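Local coordinates for particle-associated lyase (Acinetobacter bacteriophage AP22, PDB 4Y9V), which binds the capsular saccharide of Acinetobacter baumannii as the trimeric tailspike of the phage and probably degrades the capsule as a polysaccharide lyase, at residues Asn427-Ala432 with Asp464-Arg469; Glu371-Val376 with Thr395-Asn400; Ile436-Gln441 with Leu468-Trp473; Val419-Gly424 with Gly459-Asp464; Pro503-Pro508 with Tyr548-Ala553. All blocks are in the same frame, centred on the assembly; numbering follows the deposited sequence.

Contact 1. Residues Asn427-Ala432 with Asp464-Arg469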
# COMPACT_ATOMS: atom_id res chain seq x y z
N ASN A 427 -12.34 5.76 -15.82
CA ASN A 427 -13.02 5.13 -16.92
C ASN A 427 -14.39 5.72 -17.14
O ASN A 427 -15.14 5.95 -16.18
CB ASN A 427 -13.25 3.63 -16.63
CG ASN A 427 -11.99 2.88 -16.53
OD1 ASN A 427 -11.34 2.59 -17.53
ND2 ASN A 427 -11.61 2.48 -15.36
N GLY A 428 -14.76 5.93 -18.40
CA GLY A 428 -16.10 6.25 -18.77
C GLY A 428 -16.19 7.06 -20.03
O GLY A 428 -15.20 7.24 -20.74
N VAL A 429 -17.37 7.57 -20.32
CA VAL A 429 -17.60 8.40 -21.50
C VAL A 429 -17.40 9.87 -21.23
O VAL A 429 -17.05 10.63 -22.17
CB VAL A 429 -18.99 8.12 -22.10
CG1 VAL A 429 -19.01 6.72 -22.70
CG2 VAL A 429 -20.12 8.41 -21.14
N GLY A 430 -17.65 10.32 -20.00
CA GLY A 430 -17.60 11.78 -19.73
C GLY A 430 -18.70 12.52 -20.47
O GLY A 430 -19.81 11.99 -20.65
N GLY A 431 -18.37 13.72 -20.86
CA GLY A 431 -19.34 14.62 -21.49
C GLY A 431 -18.79 16.03 -21.56
O GLY A 431 -17.76 16.35 -20.95
N ALA A 432 -19.49 16.87 -22.30
CA ALA A 432 -19.04 18.24 -22.55
C ALA A 432 -18.94 19.08 -21.31
O ALA A 432 -18.27 20.14 -21.32
CB ALA A 432 -20.01 18.94 -23.55
N ASP A 464 -10.18 8.10 -19.87
CA ASP A 464 -10.58 7.68 -21.23
C ASP A 464 -11.89 8.31 -21.69
O ASP A 464 -12.49 7.85 -22.65
CB ASP A 464 -10.58 6.19 -21.45
CG ASP A 464 -11.74 5.49 -20.80
OD1 ASP A 464 -12.35 6.10 -19.92
OD2 ASP A 464 -12.05 4.37 -21.26
N PHE A 465 -12.29 9.41 -21.06
CA PHE A 465 -13.52 10.09 -21.49
C PHE A 465 -13.40 10.58 -22.91
O PHE A 465 -12.37 11.10 -23.34
CB PHE A 465 -13.80 11.28 -20.60
CG PHE A 465 -14.16 11.00 -19.13
CD1 PHE A 465 -14.25 9.72 -18.62
CD2 PHE A 465 -14.42 12.07 -18.33
CE1 PHE A 465 -14.60 9.54 -17.28
CE2 PHE A 465 -14.77 11.90 -16.99
CZ PHE A 465 -14.87 10.62 -16.48
N ASP A 466 -14.52 10.52 -23.63
CA ASP A 466 -14.56 11.14 -24.97
C ASP A 466 -14.60 12.66 -24.90
O ASP A 466 -14.18 13.34 -25.85
CB ASP A 466 -15.75 10.55 -25.74
CG ASP A 466 -15.60 9.07 -25.84
OD1 ASP A 466 -14.58 8.60 -26.39
OD2 ASP A 466 -16.45 8.32 -25.28
N ALA A 467 -15.13 13.20 -23.81
CA ALA A 467 -15.19 14.64 -23.59
C ALA A 467 -15.00 14.91 -22.10
O ALA A 467 -15.43 14.10 -21.27
CB ALA A 467 -16.52 15.21 -24.07
N LEU A 468 -14.36 16.01 -21.79
CA LEU A 468 -14.12 16.44 -20.41
C LEU A 468 -14.03 17.94 -20.41
O LEU A 468 -13.26 18.51 -21.18
CB LEU A 468 -12.81 15.80 -19.89
CG LEU A 468 -12.42 16.21 -18.46
CD1 LEU A 468 -13.40 15.72 -17.43
CD2 LEU A 468 -11.00 15.69 -18.14
N ARG A 469 -14.78 18.61 -19.52
CA ARG A 469 -14.68 20.06 -19.44
C ARG A 469 -13.47 20.51 -18.63
O ARG A 469 -12.78 21.44 -19.06
CB ARG A 469 -15.96 20.68 -18.86
CG ARG A 469 -15.99 22.17 -18.92
CD ARG A 469 -17.18 22.83 -18.15
NE ARG A 469 -16.85 23.04 -16.66
CZ ARG A 469 -17.53 23.95 -16.02
NH1 ARG A 469 -18.58 24.85 -16.21
NH2 ARG A 469 -17.08 24.02 -14.73
O HOH W 1 -13.10 2.41 -19.86
O HOH W 2 -15.17 6.37 -23.57
O HOH W 3 -14.59 5.29 -22.65

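Contact 2. Residues Glu371-Val376 with Thr395-Asn400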
# COMPACT_ATOMS: atom_id res chain seq x y z
N GLU A 371 -25.59 6.22 -9.19
CA GLU A 371 -26.57 6.54 -10.22
C GLU A 371 -26.78 8.04 -10.34
O GLU A 371 -27.00 8.56 -11.44
CB GLU A 371 -27.89 5.83 -9.98
CG GLU A 371 -27.77 4.29 -10.02
CD GLU A 371 -27.21 3.79 -11.32
OE1 GLU A 371 -27.82 4.04 -12.40
OE2 GLU A 371 -26.13 3.21 -11.37
N GLY A 372 -26.72 8.74 -9.20
CA GLY A 372 -26.94 10.17 -9.13
C GLY A 372 -25.75 11.05 -9.54
O GLY A 372 -25.84 12.27 -9.35
N GLN A 373 -24.72 10.45 -10.09
CA GLN A 373 -23.49 11.05 -10.63
C GLN A 373 -22.41 11.21 -9.55
O GLN A 373 -22.67 11.62 -8.42
CB GLN A 373 -23.66 12.41 -11.30
CG GLN A 373 -24.69 12.42 -12.42
CD GLN A 373 -24.53 13.62 -13.31
OE1 GLN A 373 -23.76 14.56 -13.03
NE2 GLN A 373 -25.27 13.64 -14.42
N GLY A 374 -21.19 10.95 -9.98
CA GLY A 374 -20.00 11.14 -9.16
C GLY A 374 -19.58 9.85 -8.44
O GLY A 374 -20.37 8.96 -8.16
N CYS A 375 -18.25 9.79 -8.11
CA CYS A 375 -17.67 8.69 -7.38
C CYS A 375 -17.37 8.98 -5.92
O CYS A 375 -17.48 8.08 -5.09
CB CYS A 375 -16.38 8.23 -8.05
SG CYS A 375 -16.65 7.30 -9.61
N VAL A 376 -16.89 10.20 -5.60
CA VAL A 376 -16.41 10.52 -4.28
C VAL A 376 -17.03 11.85 -3.85
O VAL A 376 -16.96 12.83 -4.61
CB VAL A 376 -14.86 10.66 -4.27
CG1 VAL A 376 -14.35 11.01 -2.88
CG2 VAL A 376 -14.20 9.37 -4.75
N THR A 395 -17.22 5.05 -14.30
CA THR A 395 -18.28 6.01 -14.49
C THR A 395 -19.06 5.73 -15.75
O THR A 395 -18.57 5.09 -16.69
CB THR A 395 -17.79 7.48 -14.51
OG1 THR A 395 -17.16 7.77 -15.78
CG2 THR A 395 -16.85 7.78 -13.37
N LYS A 396 -20.29 6.27 -15.77
CA LYS A 396 -21.17 6.16 -16.93
C LYS A 396 -22.02 7.41 -17.16
O LYS A 396 -22.57 7.49 -18.26
CB LYS A 396 -22.03 4.91 -16.85
CG LYS A 396 -22.97 4.87 -15.67
CD LYS A 396 -23.97 3.73 -15.94
CE LYS A 396 -24.78 3.43 -14.72
NZ LYS A 396 -25.50 4.64 -14.23
N THR A 397 -22.14 8.31 -16.25
CA THR A 397 -22.97 9.50 -16.46
C THR A 397 -22.13 10.61 -17.12
O THR A 397 -20.91 10.53 -17.22
CB THR A 397 -23.59 10.06 -15.17
OG1 THR A 397 -22.65 10.88 -14.49
CG2 THR A 397 -24.19 8.97 -14.31
N PRO A 398 -22.77 11.71 -17.53
CA PRO A 398 -22.03 12.83 -18.08
C PRO A 398 -21.26 13.64 -17.05
O PRO A 398 -20.49 14.53 -17.45
CB PRO A 398 -23.11 13.72 -18.77
CG PRO A 398 -24.28 12.77 -18.97
CD PRO A 398 -24.22 11.89 -17.73
N LEU A 399 -21.44 13.39 -15.75
CA LEU A 399 -20.67 14.07 -14.71
C LEU A 399 -20.81 15.59 -14.79
O LEU A 399 -19.92 16.35 -14.39
CB LEU A 399 -19.20 13.64 -14.69
CG LEU A 399 -18.99 12.16 -14.29
CD1 LEU A 399 -17.71 11.62 -14.90
CD2 LEU A 399 -18.99 12.01 -12.79
N ASN A 400 -21.97 16.03 -15.24
CA ASN A 400 -22.26 17.46 -15.39
C ASN A 400 -22.82 18.10 -14.13
O ASN A 400 -22.59 19.28 -13.90
CB ASN A 400 -23.24 17.69 -16.56
CG ASN A 400 -24.58 17.04 -16.33
OD1 ASN A 400 -24.64 15.82 -16.24
ND2 ASN A 400 -25.62 17.83 -16.23

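Contact 3. Residues Ile436-Gln441 with Leu468-Trp473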
# COMPACT_ATOMS: atom_id res chain seq x y z
N ILE A 436 -13.50 16.51 -13.23
CA ILE A 436 -12.82 15.53 -12.36
C ILE A 436 -12.89 15.95 -10.91
O ILE A 436 -13.46 15.23 -10.10
CB ILE A 436 -11.39 15.22 -12.86
CG1 ILE A 436 -11.39 14.74 -14.32
CG2 ILE A 436 -10.73 14.21 -11.94
CD1 ILE A 436 -12.34 13.60 -14.62
N VAL A 437 -12.30 17.11 -10.55
CA VAL A 437 -12.40 17.64 -9.18
C VAL A 437 -13.10 18.98 -9.24
O VAL A 437 -12.65 19.89 -9.93
CB VAL A 437 -11.02 17.81 -8.51
CG1 VAL A 437 -11.18 18.41 -7.12
CG2 VAL A 437 -10.27 16.49 -8.43
N THR A 438 -14.21 19.08 -8.50
CA THR A 438 -14.91 20.35 -8.32
C THR A 438 -15.16 20.57 -6.82
O THR A 438 -15.70 19.68 -6.16
CB THR A 438 -16.24 20.39 -9.07
OG1 THR A 438 -15.97 20.23 -10.46
CG2 THR A 438 -17.00 21.68 -8.82
N ILE A 439 -14.80 21.74 -6.32
CA ILE A 439 -15.15 22.18 -4.97
C ILE A 439 -16.00 23.46 -5.16
O ILE A 439 -15.53 24.40 -5.82
CB ILE A 439 -13.93 22.48 -4.11
CG1 ILE A 439 -12.95 21.28 -4.03
CG2 ILE A 439 -14.37 23.00 -2.73
CD1 ILE A 439 -13.52 20.09 -3.26
N ARG A 440 -17.19 23.50 -4.55
CA ARG A 440 -18.01 24.68 -4.53
C ARG A 440 -18.31 25.11 -3.10
O ARG A 440 -18.52 24.26 -2.23
CB ARG A 440 -19.35 24.49 -5.24
CG ARG A 440 -19.26 24.04 -6.70
CD ARG A 440 -18.64 25.04 -7.63
NE ARG A 440 -19.38 26.30 -7.80
CZ ARG A 440 -20.33 26.47 -8.71
NH1 ARG A 440 -20.80 25.49 -9.44
NH2 ARG A 440 -20.83 27.72 -8.88
N GLN A 441 -18.35 26.41 -2.88
CA GLN A 441 -18.96 26.96 -1.67
C GLN A 441 -20.46 26.98 -1.85
O GLN A 441 -20.98 27.43 -2.87
CB GLN A 441 -18.39 28.34 -1.36
CG GLN A 441 -19.02 28.99 -0.14
CD GLN A 441 -18.32 30.29 0.25
OE1 GLN A 441 -17.14 30.49 -0.08
NE2 GLN A 441 -19.03 31.14 0.97
N LEU A 468 -14.36 16.01 -21.79
CA LEU A 468 -14.12 16.44 -20.41
C LEU A 468 -14.03 17.94 -20.41
O LEU A 468 -13.26 18.51 -21.18
CB LEU A 468 -12.81 15.80 -19.89
CG LEU A 468 -12.42 16.21 -18.46
CD1 LEU A 468 -13.40 15.72 -17.43
CD2 LEU A 468 -11.00 15.69 -18.14
N ARG A 469 -14.78 18.61 -19.52
CA ARG A 469 -14.68 20.06 -19.44
C ARG A 469 -13.47 20.51 -18.63
O ARG A 469 -12.78 21.44 -19.06
CB ARG A 469 -15.96 20.68 -18.86
CG ARG A 469 -15.99 22.17 -18.92
CD ARG A 469 -17.18 22.83 -18.15
NE ARG A 469 -16.85 23.04 -16.66
CZ ARG A 469 -17.53 23.95 -16.02
NH1 ARG A 469 -18.58 24.85 -16.21
NH2 ARG A 469 -17.08 24.02 -14.73
N HIS A 470 -13.23 19.91 -17.47
CA HIS A 470 -12.13 20.37 -16.62
C HIS A 470 -11.59 19.25 -15.75
O HIS A 470 -12.32 18.36 -15.31
CB HIS A 470 -12.51 21.57 -15.75
CG HIS A 470 -13.50 21.30 -14.65
ND1 HIS A 470 -14.84 21.54 -14.80
CD2 HIS A 470 -13.29 20.80 -13.41
CE1 HIS A 470 -15.39 21.18 -13.62
NE2 HIS A 470 -14.50 20.74 -12.78
N TRP A 471 -10.29 19.38 -15.44
CA TRP A 471 -9.66 18.58 -14.40
C TRP A 471 -9.92 19.17 -13.01
O TRP A 471 -10.30 18.42 -12.11
CB TRP A 471 -8.16 18.41 -14.67
CG TRP A 471 -7.89 17.36 -15.73
CD1 TRP A 471 -7.78 17.54 -17.08
CD2 TRP A 471 -7.74 15.98 -15.48
NE1 TRP A 471 -7.54 16.33 -17.69
CE2 TRP A 471 -7.51 15.34 -16.74
CE3 TRP A 471 -7.73 15.19 -14.32
CZ2 TRP A 471 -7.30 13.97 -16.85
CZ3 TRP A 471 -7.51 13.82 -14.45
CH2 TRP A 471 -7.30 13.22 -15.70
N ALA A 472 -9.71 20.47 -12.81
CA ALA A 472 -9.90 21.09 -11.50
C ALA A 472 -10.69 22.39 -11.62
O ALA A 472 -10.41 23.21 -12.50
CB ALA A 472 -8.55 21.41 -10.85
N TRP A 473 -11.61 22.59 -10.67
CA TRP A 473 -12.34 23.86 -10.56
C TRP A 473 -12.74 24.06 -9.11
O TRP A 473 -13.16 23.11 -8.45
CB TRP A 473 -13.58 23.86 -11.44
CG TRP A 473 -14.27 25.19 -11.52
CD1 TRP A 473 -13.71 26.43 -11.64
CD2 TRP A 473 -15.70 25.40 -11.55
NE1 TRP A 473 -14.68 27.39 -11.73
CE2 TRP A 473 -15.91 26.80 -11.68
CE3 TRP A 473 -16.81 24.55 -11.47
CZ2 TRP A 473 -17.19 27.34 -11.74
CZ3 TRP A 473 -18.08 25.09 -11.53
CH2 TRP A 473 -18.26 26.49 -11.64

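Contact 4. Residues Val419-Gly424 with Gly459-Asp464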
# COMPACT_ATOMS: atom_id res chain seq x y z
N VAL A 419 -7.37 18.65 -1.85
CA VAL A 419 -7.68 17.40 -2.55
C VAL A 419 -6.43 16.98 -3.32
O VAL A 419 -5.97 17.79 -4.15
CB VAL A 419 -8.87 17.53 -3.51
CG1 VAL A 419 -9.10 16.22 -4.26
CG2 VAL A 419 -10.12 17.96 -2.77
N LYS A 420 -5.97 15.77 -3.09
CA LYS A 420 -4.72 15.28 -3.69
C LYS A 420 -5.02 13.97 -4.43
O LYS A 420 -5.10 12.92 -3.81
CB LYS A 420 -3.62 15.07 -2.65
CG LYS A 420 -2.22 14.96 -3.21
CD LYS A 420 -1.09 15.08 -2.15
CE LYS A 420 0.26 15.16 -2.78
NZ LYS A 420 1.29 15.31 -1.71
N LEU A 421 -5.21 14.06 -5.76
CA LEU A 421 -5.54 12.92 -6.62
C LEU A 421 -4.25 12.58 -7.36
O LEU A 421 -3.80 13.34 -8.19
CB LEU A 421 -6.70 13.29 -7.54
CG LEU A 421 -7.38 12.12 -8.26
CD1 LEU A 421 -8.65 12.66 -8.94
CD2 LEU A 421 -6.50 11.42 -9.28
N ASP A 422 -3.66 11.45 -6.96
CA ASP A 422 -2.32 11.05 -7.37
C ASP A 422 -2.41 9.69 -8.05
O ASP A 422 -2.56 8.67 -7.38
CB ASP A 422 -1.42 11.01 -6.15
CG ASP A 422 -0.01 10.62 -6.36
OD1 ASP A 422 0.44 10.56 -7.50
OD2 ASP A 422 0.68 10.34 -5.30
N GLY A 423 -2.34 9.68 -9.37
CA GLY A 423 -2.40 8.48 -10.13
C GLY A 423 -3.80 7.89 -10.23
O GLY A 423 -4.76 8.39 -9.69
N GLY A 424 -3.87 6.77 -10.94
CA GLY A 424 -5.06 5.98 -11.10
C GLY A 424 -5.60 6.03 -12.52
O GLY A 424 -4.93 6.48 -13.46
N GLY A 459 0.67 12.43 -10.93
CA GLY A 459 0.92 11.00 -10.87
C GLY A 459 0.54 10.21 -12.07
O GLY A 459 0.44 8.98 -12.00
N GLY A 460 0.28 10.89 -13.21
CA GLY A 460 -0.01 10.15 -14.43
C GLY A 460 -1.38 9.51 -14.44
O GLY A 460 -1.58 8.51 -15.13
N VAL A 461 -2.32 10.08 -13.71
CA VAL A 461 -3.69 9.63 -13.75
C VAL A 461 -4.21 9.72 -15.18
O VAL A 461 -4.02 10.75 -15.86
CB VAL A 461 -4.57 10.42 -12.76
CG1 VAL A 461 -4.52 11.94 -12.97
CG2 VAL A 461 -6.02 9.92 -12.80
N SER A 462 -4.87 8.67 -15.63
CA SER A 462 -5.41 8.60 -16.97
C SER A 462 -6.93 8.74 -16.94
O SER A 462 -7.60 8.45 -15.95
CB SER A 462 -5.04 7.29 -17.65
OG SER A 462 -5.67 6.18 -17.00
N CYS A 463 -7.48 9.18 -18.06
CA CYS A 463 -8.91 9.35 -18.22
C CYS A 463 -9.25 9.04 -19.65
O CYS A 463 -8.69 9.67 -20.57
CB CYS A 463 -9.28 10.82 -17.90
SG CYS A 463 -10.99 11.27 -18.27
N ASP A 464 -10.18 8.10 -19.87
CA ASP A 464 -10.58 7.68 -21.23
C ASP A 464 -11.89 8.31 -21.69
O ASP A 464 -12.49 7.85 -22.65
CB ASP A 464 -10.58 6.19 -21.45
CG ASP A 464 -11.74 5.49 -20.80
OD1 ASP A 464 -12.35 6.10 -19.92
OD2 ASP A 464 -12.05 4.37 -21.26
O HOH W 4 -1.13 5.88 -11.67

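Contact 5. Residues Pro503-Pro508 with Tyr548-Ala553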
# COMPACT_ATOMS: atom_id res chain seq x y z
N PRO A 503 -9.95 19.28 -22.44
CA PRO A 503 -10.35 19.87 -21.17
C PRO A 503 -9.51 21.06 -20.82
O PRO A 503 -8.35 21.21 -21.22
CB PRO A 503 -10.02 18.75 -20.19
CG PRO A 503 -8.76 18.11 -20.78
CD PRO A 503 -9.04 18.17 -22.29
N TYR A 504 -10.07 21.92 -19.92
CA TYR A 504 -9.25 22.80 -19.13
C TYR A 504 -8.51 21.98 -18.06
O TYR A 504 -9.10 21.17 -17.36
CB TYR A 504 -10.11 23.84 -18.41
CG TYR A 504 -10.67 24.90 -19.32
CD1 TYR A 504 -9.90 26.03 -19.63
CD2 TYR A 504 -11.92 24.77 -19.90
CE1 TYR A 504 -10.38 26.98 -20.48
CE2 TYR A 504 -12.42 25.76 -20.74
CZ TYR A 504 -11.61 26.87 -21.01
OH TYR A 504 -12.14 27.83 -21.86
N LEU A 505 -7.23 22.29 -17.89
CA LEU A 505 -6.48 21.78 -16.73
C LEU A 505 -7.10 22.35 -15.46
O LEU A 505 -7.39 21.66 -14.50
CB LEU A 505 -5.01 22.11 -16.90
CG LEU A 505 -4.35 21.40 -18.09
CD1 LEU A 505 -3.05 22.07 -18.47
CD2 LEU A 505 -4.10 19.93 -17.78
N ILE A 506 -7.28 23.69 -15.47
CA ILE A 506 -7.91 24.45 -14.39
C ILE A 506 -8.95 25.34 -15.05
O ILE A 506 -8.61 26.10 -15.96
CB ILE A 506 -6.88 25.27 -13.58
CG1 ILE A 506 -5.79 24.37 -13.02
CG2 ILE A 506 -7.60 26.07 -12.52
CD1 ILE A 506 -4.71 25.14 -12.28
N TYR A 507 -10.21 25.22 -14.65
CA TYR A 507 -11.26 26.00 -15.28
C TYR A 507 -11.17 27.45 -14.79
O TYR A 507 -11.10 27.69 -13.58
CB TYR A 507 -12.64 25.39 -14.96
CG TYR A 507 -13.68 26.02 -15.83
CD1 TYR A 507 -13.94 25.49 -17.08
CD2 TYR A 507 -14.34 27.20 -15.47
CE1 TYR A 507 -14.86 26.04 -17.93
CE2 TYR A 507 -15.22 27.80 -16.34
CZ TYR A 507 -15.47 27.23 -17.56
OH TYR A 507 -16.41 27.83 -18.41
N PRO A 508 -11.22 28.43 -15.72
CA PRO A 508 -11.04 29.84 -15.33
C PRO A 508 -12.34 30.48 -14.86
O PRO A 508 -13.30 30.52 -15.60
CB PRO A 508 -10.58 30.47 -16.65
CG PRO A 508 -11.19 29.65 -17.72
CD PRO A 508 -11.17 28.23 -17.19
N TYR A 548 -4.89 20.50 -24.14
CA TYR A 548 -5.19 20.84 -22.76
C TYR A 548 -5.18 22.36 -22.65
O TYR A 548 -4.22 23.03 -23.05
CB TYR A 548 -4.18 20.22 -21.79
CG TYR A 548 -4.07 18.71 -21.90
CD1 TYR A 548 -4.87 17.85 -21.17
CD2 TYR A 548 -3.12 18.13 -22.75
CE1 TYR A 548 -4.74 16.48 -21.28
CE2 TYR A 548 -2.99 16.76 -22.86
CZ TYR A 548 -3.80 15.92 -22.13
OH TYR A 548 -3.70 14.54 -22.20
N LYS A 549 -6.27 22.94 -22.13
CA LYS A 549 -6.35 24.39 -22.05
C LYS A 549 -5.98 24.86 -20.65
O LYS A 549 -6.25 24.22 -19.66
CB LYS A 549 -7.78 24.80 -22.40
CG LYS A 549 -8.18 24.34 -23.78
CD LYS A 549 -9.60 24.65 -24.14
CE LYS A 549 -10.43 23.78 -23.23
NZ LYS A 549 -11.82 23.66 -23.77
N TYR A 550 -5.31 26.00 -20.64
CA TYR A 550 -4.88 26.61 -19.37
C TYR A 550 -5.98 27.53 -18.81
O TYR A 550 -6.87 27.97 -19.50
CB TYR A 550 -3.57 27.39 -19.62
CG TYR A 550 -2.44 26.48 -20.05
CD1 TYR A 550 -1.75 25.76 -19.12
CD2 TYR A 550 -2.10 26.31 -21.39
CE1 TYR A 550 -0.72 24.88 -19.47
CE2 TYR A 550 -1.08 25.45 -21.76
CZ TYR A 550 -0.43 24.73 -20.79
OH TYR A 550 0.57 23.85 -21.22
N SER A 551 -5.81 27.89 -17.53
CA SER A 551 -6.73 28.86 -16.95
C SER A 551 -6.48 30.28 -17.45
O SER A 551 -7.35 31.14 -17.33
CB SER A 551 -6.66 28.87 -15.43
OG SER A 551 -5.34 29.27 -15.02
N LYS A 552 -5.27 30.54 -17.94
CA LYS A 552 -4.82 31.86 -18.34
C LYS A 552 -3.73 31.62 -19.40
O LYS A 552 -3.23 30.52 -19.58
CB LYS A 552 -4.34 32.68 -17.19
CG LYS A 552 -3.14 32.01 -16.54
CD LYS A 552 -2.92 33.05 -15.47
CE LYS A 552 -1.84 32.64 -14.63
NZ LYS A 552 -1.76 33.57 -13.43
N ALA A 553 -3.35 32.68 -20.12
CA ALA A 553 -2.33 32.53 -21.14
C ALA A 553 -1.08 31.90 -20.53
O ALA A 553 -0.55 32.42 -19.53
CB ALA A 553 -2.01 33.89 -21.75

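Contact 1. Residues Asn427-Ala432 with Asp464-Arg469
Val429 and Phe465 bring the two loop backbones to a CA-CA distance of 4.4 Å, and the segments run within 30° of each other. A single bridge pairs Gly430 with Ala467: Gly431 N donates to Ala467 O at 3.0 Å, and Asp466 N gives a more bent bond (135°) to Val429 O. Both donors stand above the plane of the carbonyl they use. Among the side chains, the Phe465 ring lies with one face under Gly430 CA, 3.8 Å from the ring centroid, and the Asn427-Gly428 peptide meets its edge. Gly430, at positive phi, has no CB to keep it off the ring. Asp464 turns CG between its backbone N and carbonyl carbon (chi1 74°), which lets OD1 take Gly428 N at 2.9 Å through its syn lone pair. Asp466 OD1 forms a salt bridge with Lys498. Asp464 OD2 accepts from a water that also donates to Asn427 OD1, and a second water can bridge Gly428 O and Asp466 OD2, so carboxylates and waters supply polar links between the loops on this side.

Contact 2. Residues Glu371-Val376 with Thr395-Asn400
Glu371 and Lys396 form the charged part of this contact. The glutamate chain folds at chi2 (-58°) and, in one of its two modelled conformers, the lysine chain kinks at its last torsion, which brings Lys396 NZ to 3.0 Å from Glu371 OE1, above the carboxylate plane; the second bond, to OE2, is weak. Gln134 and Gln136 of a neighbouring subunit pack against this pair.

The uncharged hydrogen bonds centre on Gln373. Its chain is extended beyond CG, and Gln373 NE2 donates to Asn400 OD1 at 2.9 Å in a nearly straight bond (166°). The acceptor lies in the Gln373 amide plane, although the two amide planes are turned 66° from each other. At the other end of the amide, OE1 takes the backbone N atoms of Ser401 and Trp402, which should fix the rotation of the group. Thr397 OG1 accepts Leu399 N at 3.1 Å, closing an ST turn, and is bonded to Glu369 as well.

Van der Waals contacts fill the rest. Gln373 CG rests 3.3 Å from Thr397 OG1, Leu399 CD2 touches Gly374 N, and Cys375 SG meets Thr395 CG2 at 3.8 Å. Both segments are loops that leave one strand and lead into the next, a stacking of turns on successive coils that is characteristic of the parallel beta-helix of pectin lyase-like proteins.

Contact 3. Residues Ile436-Gln441 with Leu468-Trp473
His470 holds CG between its backbone N and carbonyl carbon (chi1 69°), while Thr438 turns OG1 to the side opposite its carbonyl carbon (chi1 -61°); His470 NE2 then reaches Thr438 OG1 at 2.8 Å, with the oxygen in the ring plane. Arg469 NE, in one of that residue's two modelled conformers, donates to His470 ND1 at 3.1 Å, likewise near that plane, and the imidazole is then held at two points of its edge. Thr438 OG1 is also bonded to Ser403. Parallel strand pairing carries the backbone: Val437 N gives to Trp471 O, Trp473 N to Val437 O, and Ile439 N to Trp473 O at 3.0 Å. Ile436 lays CG1 over a face of the Trp471 ring, 4.1 Å from the six-membered centroid, and its CD1 meets Leu468 CD1. Beside Trp473, whose side chain shares a face of the sheet with Thr438, Arg440 bends at chi2 and chi3 and sets its guanidinium face against Trp473 CH2, the planes 48° apart, with Arg440 NH1 3.5 Å from Trp473 CZ3; the carbonyls of Glu475 and Asp476 take its NE and NH2. In that Arg469 conformer His470 ND1 accepts and NE2 donates, consistent with a neutral ring.

Contact 4. Residues Val419-Gly424 with Gly459-Asp464
Gly423 and Val461 pack tightly, their CA atoms 4.0 Å apart and Val461 CB 3.7 Å from Gly423 C. Next to them the chains are as close: Asp422 OD1 reaches Gly459 CA at 3.4 Å, and Gly423 CA stands at the same distance from Gly459 O. The CG2 branch of Val461, trans to the backbone N, runs past the carbonyl oxygens of Gly423 and Gly424 and, in one of two modelled leucine conformers, meets Leu421 CD2, the side chains crossing at about a right angle. One backbone bond closes this part: Ser462 N donates to Gly424 O at 3.1 Å, nearly straight at 166°, while Val461 CA gives the same oxygen a CA-H...O contact. The two segments are the corners where strands 417-422 and 453-458 turn into 424-427 and 461-463, and such corners piled coil on coil belong to the parallel beta-helix; Trp471 packs on Val461 from the inside.

The loose side is joined through solvent. A water accepts from Gly424 N at 3.0 Å and gives Gly459 O a long, weak bond. Gly423, Gly424, Gly459 and Gly460 adopt positive phi at these corners. A sodium ion lies about 4 Å from Gly459 (nearest atoms), and Lys420 of a neighbouring subunit makes a weak hydrogen bond to Gly460 O.

Contact 5. Residues Pro503-Pro508 with Tyr548-Ala553
Lys549 crosses a face of the Tyr504 ring and, in one of its two modelled conformers, can be followed outward. Lys549 CB starts 3.7 Å from Tyr504 CD1, and CG passes Pro503 O at 4.0 Å. The chain then bends at chi3 (-68°), which swings CE over the middle of the ring, 3.8 Å from the centroid and 13° off the normal. NZ goes on beyond centre, 4.3 Å from the same centroid, for an off-centre cation-pi contact, and also makes a weak hydrogen bond to Asn502 O. Pro508 CD covers the opposite face of Tyr504, and Tyr550 O meets its edge in plane. The backbones are bridged at Tyr504 and Lys549: Lys549 N donates to Pro503 O at 2.9 Å, almost straight, and Leu505 N returns a bond to Lys549 O at 2.8 Å. Leu505 packs on Tyr548 and Tyr550, with CD1 3.8 Å from Tyr550 CE1. Segment 503-508 follows strand 486-496 and bonds through Tyr504 to strand 470-476, an outermost strand of its parallel sheet in the beta-helix, while 548-553 lies between strands 538-545 and 555-561 of the Ig-like domain; Tyr548 OH reaches the C-terminal carboxylate of Ile625 of a neighbouring subunit.

Contacts 3, 4 and 5 are largely buried, whereas contacts 1 and 2 are partly buried and lie on loops of the same side of the beta-helix. Contacts 1 and 2 meet where Asn427 O bonds Thr395 OG1 and Phe465 packs on Leu399; their chemistry is mostly polar, with waters in contact 1 and a salt bridge in contact 2. Contact 3 shares Leu468 and Arg469 with contact 1 but is strand pairing and aromatic packing, and its Trp471 touches Val461 of contact 4, a glycine-rich corner. Contact 5 joins the stack to the Ig-like domain: Arg469 O and Trp471 N bond the backbone of Tyr504. Contacts 2, 4 and 5 also touch neighbouring subunits.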